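Local atomic coordinates of flavodoxin (PDB entry 5VEG), a protein that binds flavin mononucleotide and probably serves as a low-potential electron donor to redox enzymes, in association with a bacterial microcompartment. Residues A[34-39]-A[73-78]; A[112-117]-A[144-149]; A[52-57]-A[164-169]. All blocks are in the same frame, centred on the assembly; numbering follows the deposited sequence.

Contact 1: residues A[34-39]-A[73-78]; sequences HVVYAT and ADFMKA. With FMN (flavin mononucleotide), chain D.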
# COMPACT_ATOMS: atom_id res chain seq x y z
N HIS A 34 0.68 0.76 -9.54
CA HIS A 34 -0.13 -0.41 -9.23
C HIS A 34 -0.44 -0.38 -7.73
O HIS A 34 0.48 -0.34 -6.91
CB HIS A 34 0.59 -1.70 -9.63
CG HIS A 34 -0.32 -2.87 -9.83
ND1 HIS A 34 -0.14 -3.80 -10.82
CD2 HIS A 34 -1.43 -3.25 -9.14
CE1 HIS A 34 -1.08 -4.72 -10.74
NE2 HIS A 34 -1.88 -4.41 -9.73
N VAL A 35 -1.73 -0.37 -7.39
CA VAL A 35 -2.20 -0.41 -6.01
C VAL A 35 -2.82 -1.78 -5.77
O VAL A 35 -3.81 -2.14 -6.42
CB VAL A 35 -3.21 0.71 -5.69
CG1 VAL A 35 -3.74 0.56 -4.28
CG2 VAL A 35 -2.57 2.07 -5.88
N VAL A 36 -2.26 -2.55 -4.85
CA VAL A 36 -2.90 -3.79 -4.44
C VAL A 36 -3.47 -3.61 -3.05
O VAL A 36 -2.94 -2.88 -2.21
CB VAL A 36 -1.95 -5.01 -4.50
CG1 VAL A 36 -1.45 -5.24 -5.94
CG2 VAL A 36 -0.79 -4.83 -3.54
N TYR A 37 -4.59 -4.30 -2.79
CA TYR A 37 -5.21 -4.23 -1.48
C TYR A 37 -5.52 -5.63 -0.99
O TYR A 37 -5.72 -6.57 -1.78
CB TYR A 37 -6.50 -3.38 -1.47
CG TYR A 37 -7.59 -3.89 -2.40
CD1 TYR A 37 -8.53 -4.82 -1.95
CD2 TYR A 37 -7.68 -3.44 -3.71
CE1 TYR A 37 -9.52 -5.30 -2.80
CE2 TYR A 37 -8.65 -3.91 -4.56
CZ TYR A 37 -9.56 -4.83 -4.11
OH TYR A 37 -10.53 -5.28 -4.97
N ALA A 38 -5.55 -5.78 0.33
CA ALA A 38 -6.12 -6.96 0.97
C ALA A 38 -7.25 -6.49 1.86
O ALA A 38 -7.12 -5.48 2.56
CB ALA A 38 -5.07 -7.72 1.78
N THR A 39 -8.37 -7.21 1.83
CA THR A 39 -9.51 -6.70 2.58
C THR A 39 -10.49 -7.83 2.87
O THR A 39 -10.55 -8.83 2.15
CB THR A 39 -10.19 -5.56 1.82
OG1 THR A 39 -11.19 -4.97 2.66
CG2 THR A 39 -10.82 -6.05 0.52
N ALA A 73 5.41 -10.26 -10.10
CA ALA A 73 6.04 -10.03 -11.40
C ALA A 73 5.23 -9.04 -12.24
O ALA A 73 5.81 -8.24 -12.99
CB ALA A 73 6.21 -11.35 -12.16
N ASP A 74 3.90 -9.07 -12.13
CA ASP A 74 3.09 -8.08 -12.86
C ASP A 74 3.05 -6.75 -12.13
O ASP A 74 3.17 -5.68 -12.76
CB ASP A 74 1.68 -8.62 -13.08
CG ASP A 74 1.67 -9.90 -13.91
OD1 ASP A 74 2.37 -9.92 -14.95
OD2 ASP A 74 1.01 -10.88 -13.53
N PHE A 75 2.88 -6.81 -10.81
CA PHE A 75 2.85 -5.63 -9.94
C PHE A 75 4.05 -4.72 -10.17
O PHE A 75 3.90 -3.50 -10.34
CB PHE A 75 2.81 -6.12 -8.49
CG PHE A 75 2.78 -5.03 -7.44
CD1 PHE A 75 1.65 -4.25 -7.26
CD2 PHE A 75 3.86 -4.87 -6.57
CE1 PHE A 75 1.61 -3.27 -6.27
CE2 PHE A 75 3.83 -3.89 -5.57
CZ PHE A 75 2.70 -3.09 -5.43
N MET A 76 5.25 -5.30 -10.19
CA MET A 76 6.48 -4.51 -10.20
C MET A 76 6.68 -3.74 -11.49
O MET A 76 7.65 -2.97 -11.58
CB MET A 76 7.69 -5.42 -9.96
CG MET A 76 7.91 -6.44 -11.08
SD MET A 76 9.51 -7.24 -10.90
CE MET A 76 10.62 -5.86 -11.25
N LYS A 77 5.82 -3.93 -12.50
CA LYS A 77 6.01 -3.23 -13.77
C LYS A 77 5.62 -1.76 -13.69
O LYS A 77 6.00 -1.00 -14.58
CB LYS A 77 5.22 -3.93 -14.89
CG LYS A 77 5.55 -5.41 -15.06
CD LYS A 77 5.23 -5.92 -16.46
CE LYS A 77 5.58 -7.40 -16.62
NZ LYS A 77 4.45 -8.30 -16.27
N ALA A 78 4.91 -1.33 -12.64
CA ALA A 78 4.59 0.08 -12.48
C ALA A 78 5.78 0.86 -11.91
O ALA A 78 6.71 0.29 -11.33
CB ALA A 78 3.37 0.27 -11.57
N1 FMN D . -6.42 -4.24 13.52
C2 FMN D . -5.12 -3.92 13.84
O2 FMN D . -4.67 -2.83 13.50
N3 FMN D . -4.33 -4.81 14.54
C4 FMN D . -4.84 -6.03 14.93
O4 FMN D . -4.11 -6.80 15.55
C4A FMN D . -6.16 -6.37 14.62
N5 FMN D . -6.69 -7.59 15.00
C5A FMN D . -8.01 -7.88 14.67
C6 FMN D . -8.58 -9.11 15.04
C7 FMN D . -9.91 -9.40 14.70
C7M FMN D . -10.53 -10.71 15.10
C8 FMN D . -10.67 -8.47 14.00
C8M FMN D . -12.09 -8.78 13.64
C9 FMN D . -10.11 -7.25 13.63
C9A FMN D . -8.78 -6.97 13.95
N10 FMN D . -8.24 -5.76 13.57
C10 FMN D . -6.94 -5.46 13.91
C1' FMN D . -9.11 -4.77 12.86
C2' FMN D . -9.09 -4.75 11.34
O2' FMN D . -7.76 -4.59 10.90
C3' FMN D . -9.88 -3.51 10.96
O3' FMN D . -11.25 -3.66 11.28
C4' FMN D . -9.75 -3.15 9.50
O4' FMN D . -10.44 -1.94 9.28
C5' FMN D . -10.40 -4.22 8.63
O5' FMN D . -10.07 -3.90 7.29
P FMN D . -10.90 -4.52 6.06
O1P FMN D . -12.31 -3.99 6.14
O2P FMN D . -10.23 -4.03 4.79
O3P FMN D . -10.94 -6.02 6.16
O HOH W 1 1.27 -3.65 -12.85

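Contact 2: residues A[112-117]-A[144-149]; sequences KVYGVA and ATSGAE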
# COMPACT_ATOMS: atom_id res chain seq x y z
N LYS A 112 12.14 1.63 -8.01
CA LYS A 112 10.70 1.73 -7.81
C LYS A 112 10.41 2.60 -6.59
O LYS A 112 11.17 2.60 -5.62
CB LYS A 112 10.07 0.34 -7.63
CG LYS A 112 10.40 -0.64 -8.78
CD LYS A 112 9.91 -0.11 -10.13
CE LYS A 112 10.21 -1.11 -11.26
NZ LYS A 112 9.26 -0.99 -12.40
N VAL A 113 9.32 3.37 -6.66
CA VAL A 113 8.85 4.22 -5.58
C VAL A 113 7.65 3.53 -4.92
O VAL A 113 6.76 3.03 -5.61
CB VAL A 113 8.46 5.61 -6.11
CG1 VAL A 113 7.68 6.44 -5.05
CG2 VAL A 113 9.70 6.35 -6.61
N TYR A 114 7.65 3.47 -3.60
CA TYR A 114 6.62 2.70 -2.92
C TYR A 114 6.00 3.49 -1.79
O TYR A 114 6.56 4.47 -1.29
CB TYR A 114 7.16 1.36 -2.38
CG TYR A 114 7.92 1.48 -1.08
CD1 TYR A 114 7.25 1.41 0.15
CD2 TYR A 114 9.29 1.67 -1.08
CE1 TYR A 114 7.94 1.53 1.33
CE2 TYR A 114 9.99 1.78 0.11
CZ TYR A 114 9.30 1.72 1.31
OH TYR A 114 9.97 1.83 2.50
N GLY A 115 4.82 3.04 -1.40
CA GLY A 115 4.15 3.56 -0.21
C GLY A 115 3.26 2.47 0.33
O GLY A 115 2.78 1.61 -0.41
N VAL A 116 3.05 2.48 1.64
CA VAL A 116 2.21 1.47 2.27
C VAL A 116 1.18 2.18 3.14
O VAL A 116 1.48 3.18 3.80
CB VAL A 116 3.04 0.45 3.08
CG1 VAL A 116 2.12 -0.58 3.70
CG2 VAL A 116 4.05 -0.29 2.19
N ALA A 117 -0.05 1.68 3.11
CA ALA A 117 -1.12 2.25 3.91
C ALA A 117 -1.99 1.12 4.43
O ALA A 117 -1.96 -0.00 3.93
CB ALA A 117 -1.94 3.27 3.09
N ALA A 144 13.36 -0.82 -2.91
CA ALA A 144 12.54 0.28 -3.40
C ALA A 144 12.75 1.52 -2.54
O ALA A 144 13.23 1.45 -1.40
CB ALA A 144 11.05 -0.09 -3.41
N THR A 145 12.37 2.67 -3.10
CA THR A 145 12.54 3.97 -2.46
C THR A 145 11.19 4.42 -1.91
O THR A 145 10.21 4.50 -2.66
CB THR A 145 13.06 4.99 -3.48
OG1 THR A 145 14.36 4.58 -3.92
CG2 THR A 145 13.13 6.37 -2.87
N SER A 146 11.14 4.71 -0.62
CA SER A 146 9.90 5.20 -0.04
C SER A 146 9.56 6.56 -0.64
O SER A 146 10.39 7.48 -0.64
CB SER A 146 10.03 5.30 1.49
OG SER A 146 8.88 5.92 2.04
N GLY A 147 8.35 6.67 -1.16
CA GLY A 147 7.89 7.93 -1.72
C GLY A 147 7.04 8.74 -0.76
O GLY A 147 6.71 9.89 -1.06
N ALA A 148 6.69 8.18 0.39
CA ALA A 148 5.83 8.88 1.34
C ALA A 148 5.78 8.13 2.67
O ALA A 148 5.94 6.91 2.71
CB ALA A 148 4.40 9.05 0.79
N GLU A 149 5.58 8.89 3.75
CA GLU A 149 5.41 8.28 5.06
C GLU A 149 4.21 7.34 5.06
O GLU A 149 3.15 7.70 4.54
CB GLU A 149 5.22 9.37 6.12
CG GLU A 149 4.84 8.88 7.50
CD GLU A 149 4.60 10.03 8.45
OE1 GLU A 149 3.59 9.99 9.21
OE2 GLU A 149 5.44 10.98 8.44
O HOH W 2 5.01 4.13 2.95

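Contact 3: residues A[52-57]-A[164-169]; sequences CDSLTN and RLNKFA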
# COMPACT_ATOMS: atom_id res chain seq x y z
N CYS A 52 -5.93 5.36 -5.37
CA CYS A 52 -6.04 5.30 -6.83
C CYS A 52 -6.64 6.58 -7.39
O CYS A 52 -6.18 7.09 -8.42
CB CYS A 52 -6.90 4.12 -7.25
SG CYS A 52 -6.19 2.55 -6.92
N ASP A 53 -7.68 7.11 -6.74
CA ASP A 53 -8.28 8.36 -7.18
C ASP A 53 -7.27 9.50 -7.11
O ASP A 53 -7.12 10.26 -8.07
CB ASP A 53 -9.51 8.69 -6.32
CG ASP A 53 -10.70 7.80 -6.64
OD1 ASP A 53 -10.72 7.19 -7.74
OD2 ASP A 53 -11.62 7.71 -5.79
N SER A 54 -6.57 9.65 -5.98
CA SER A 54 -5.61 10.75 -5.85
C SER A 54 -4.47 10.62 -6.85
O SER A 54 -3.99 11.63 -7.39
CB SER A 54 -5.05 10.81 -4.42
OG SER A 54 -6.09 10.73 -3.46
N LEU A 55 -3.99 9.40 -7.11
CA LEU A 55 -2.95 9.23 -8.11
C LEU A 55 -3.47 9.56 -9.51
O LEU A 55 -2.82 10.30 -10.26
CB LEU A 55 -2.39 7.80 -8.05
CG LEU A 55 -1.55 7.48 -6.80
CD1 LEU A 55 -1.24 5.99 -6.73
CD2 LEU A 55 -0.26 8.28 -6.73
N THR A 56 -4.67 9.07 -9.85
CA THR A 56 -5.26 9.41 -11.14
C THR A 56 -5.40 10.92 -11.31
O THR A 56 -5.11 11.46 -12.37
CB THR A 56 -6.62 8.73 -11.30
OG1 THR A 56 -6.47 7.31 -11.32
CG2 THR A 56 -7.28 9.17 -12.61
N ASN A 57 -5.82 11.61 -10.25
CA ASN A 57 -5.94 13.06 -10.35
C ASN A 57 -4.59 13.76 -10.36
O ASN A 57 -4.55 14.98 -10.58
CB ASN A 57 -6.80 13.59 -9.21
CG ASN A 57 -8.25 13.18 -9.35
OD1 ASN A 57 -8.59 12.33 -10.19
ND2 ASN A 57 -9.12 13.76 -8.54
N ARG A 164 -4.74 12.89 4.39
CA ARG A 164 -3.45 12.21 4.55
C ARG A 164 -3.14 11.30 3.37
O ARG A 164 -1.99 11.22 2.92
CB ARG A 164 -3.43 11.41 5.86
CG ARG A 164 -3.53 12.30 7.08
CD ARG A 164 -2.76 11.74 8.25
NE ARG A 164 -2.70 12.68 9.37
CZ ARG A 164 -1.68 13.51 9.61
NH1 ARG A 164 -0.61 13.51 8.83
NH2 ARG A 164 -1.72 14.32 10.67
N LEU A 165 -4.15 10.59 2.84
CA LEU A 165 -3.93 9.75 1.67
C LEU A 165 -3.66 10.58 0.41
O LEU A 165 -3.02 10.08 -0.53
CB LEU A 165 -5.11 8.82 1.45
CG LEU A 165 -5.28 7.71 2.51
CD1 LEU A 165 -6.60 6.99 2.32
CD2 LEU A 165 -4.11 6.72 2.49
N ASN A 166 -4.12 11.82 0.36
CA ASN A 166 -3.78 12.68 -0.76
C ASN A 166 -2.33 13.14 -0.70
O ASN A 166 -1.64 13.15 -1.72
CB ASN A 166 -4.72 13.89 -0.80
CG ASN A 166 -5.90 13.67 -1.69
OD1 ASN A 166 -6.96 13.21 -1.24
ND2 ASN A 166 -5.74 13.97 -2.98
N LYS A 167 -1.86 13.55 0.48
CA LYS A 167 -0.45 13.89 0.62
C LYS A 167 0.43 12.68 0.33
O LYS A 167 1.47 12.80 -0.32
CB LYS A 167 -0.17 14.44 2.02
CG LYS A 167 -0.84 15.80 2.26
CD LYS A 167 -0.85 16.21 3.74
CE LYS A 167 -1.23 17.69 3.91
NZ LYS A 167 -1.41 18.09 5.33
N PHE A 168 0.03 11.51 0.83
CA PHE A 168 0.65 10.23 0.48
C PHE A 168 0.83 10.12 -1.04
O PHE A 168 1.95 9.96 -1.53
CB PHE A 168 -0.23 9.11 1.05
CG PHE A 168 0.24 7.71 0.77
CD1 PHE A 168 1.29 7.15 1.49
CD2 PHE A 168 -0.44 6.92 -0.14
CE1 PHE A 168 1.68 5.84 1.26
CE2 PHE A 168 -0.06 5.60 -0.38
CZ PHE A 168 1.00 5.05 0.33
N ALA A 169 -0.27 10.26 -1.80
CA ALA A 169 -0.19 10.17 -3.26
C ALA A 169 0.70 11.25 -3.86
O ALA A 169 1.48 10.97 -4.78
CB ALA A 169 -1.59 10.26 -3.86

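Contact 1: residues A[34-39]-A[73-78]
His-34 and Phe-75 carry most of the contact between strand 31-38, an inner strand of the parallel sheet, and the short helix 72-75. Their rings form an oblique aromatic pair, with centroids 5.2 Å apart and planes inclined at 58°. One corner of the phenyl ring does the touching: Phe-75 CD1 sits over one face of the imidazole, toward its rim, 3.5 Å from His-34 CG. Both side chains extend with CG anti to the backbone N (chi1 -158° for His-34 and 179° for Phe-75), which carries the phenyl ring in from the helix side and lays the imidazole against it.

Further packing flanks this pair. The branch CG1 of Val-36 makes an apolar contact with the same corner of the phenyl ring, 3.5 Å from Phe-75 CD1, while the neighbouring ring atom Phe-75 CE1 lies 3.2 Å from the backbone oxygen His-34 O. At the start of the strand segment, the methyl group of Ala-78, the last residue of a type I turn that begins at Phe-75, comes within 3.4 Å of His-34 N.

Polar links run through the imidazole. A water molecule joins the segments, 2.5 Å from His-34 ND1 and donating to Asp-74 O, while His-34 NE2 is hydrogen-bonded to Ser-65 of strand 60-66. The far end of the strand segment serves the cofactor instead, where Thr-39 OG1 donates to phosphate oxygen O2P of the flavin mononucleotide at 2.5 Å.

With Phe-75 CD1 over one face, and the water and Ser-65 engaging its two ring nitrogens, the buried imidazole is probably held against rotation.

Contact 2: residues A[112-117]-A[144-149]
Two neighbouring parallel strands, the first and last elements of the beta-alpha-beta unit 113-120, 130-141 and 145-154, meet here through backbone and side chain. Thr-145 N donates to Lys-112 O at 2.8 Å in an almost straight bond (179° at the hydrogen). Tyr-114 N returns a bond to Thr-145 O, tilted 28° from that carbonyl's plane, and Gly-147 N reaches Tyr-114 O in the carbonyl plane at 2.8 Å. Thr-145, bonded to Lys-112 and Tyr-114, thus spans Val-113, and Tyr-114, bonded to Thr-145 and Gly-147, spans Ser-146, the register of a parallel pair. Beyond the paired residues, a water bridges Val-116 N and Ala-148 O.

Strand 145-154 is one of the two edge strands of the five-stranded flavodoxin sheet, and the ring of Tyr-114 leans out over it. Its CG stands between the backbone N and the carbonyl carbon (chi1 80°), and from there the ring places one face over Ser-146, whose CA makes a CH-pi contact 3.8 Å from the ring centroid. Ala-144 CB packs 3.4 Å from Tyr-114 CD2. The phenol oxygen is hydrogen-bonded to Asp-136, and the ring stacks with Phe-139, both from the connecting helix 130-141. A leucine at this position would probably leave Asp-136 without its phenolic partner and strip Ser-146 CA of its aromatic cover. On the other side of the sheet, Val-113 CG1 lies 3.7 Å from Gly-147 CA.

Contact 3: residues A[52-57]-A[164-169]
A helix-helix packing contact joins helix 43-56 to the C-terminal helix 159-176, two helices that lie against the same face of the sheet. The axes of the two short segments approach to 8.8 Å and cross at -47°, running in broadly similar directions. Small residues make this close approach possible. Ser-54 CB meets the methyl group of Ala-169 at 3.5 Å, and Leu-55 adds one branch, CD2, which comes to 3.7 Å from Ala-169 CB. The methyl group of Ala-169 is therefore wedged against two successive residues of the opposing helix.

The side chain of Asn-166 closes over Ser-54 at the partly exposed margin. Ser-54 OG stands beside its own backbone N (chi1 -48°), a setting from which it bonds to Ile-50 O one turn earlier in its helix; the buried hydroxyl is thus satisfied within its own helix.

Inward from the interface, Leu-55 rests on Ala-33 and Val-62 of strands 31-38 and 60-66, whereas Leu-165 reaches Val-151 and Ile-153 of strand 145-154 and also packs on Val-47, Ile-50 and Val-51 of helix 43-56.

In the fold
Contacts 1 and 2 both involve the parallel sheet, and the helices of contact 3 pack on one face of it. Contacts 1 and 2, with centres about 13 Å apart, meet through Lys-112, whose NZ lies 2.7 Å from Met-76 O and 3.0 Å from Ala-78 O, probable hydrogen bonds that tie the turn after helix 72-75 to the start of strand 113-120. Contact 3 touches contact 1 where Val-35 CB packs 3.7 Å from Cys-52 SG, and contact 2 where Phe-168 CZ lies 3.4 Å from Gly-115 C. The phosphate of the cofactor is reached from contact 1 through Thr-39; in contact 3 the side chain of Leu-165 lies about 12 Å from the bound flavin mononucleotide.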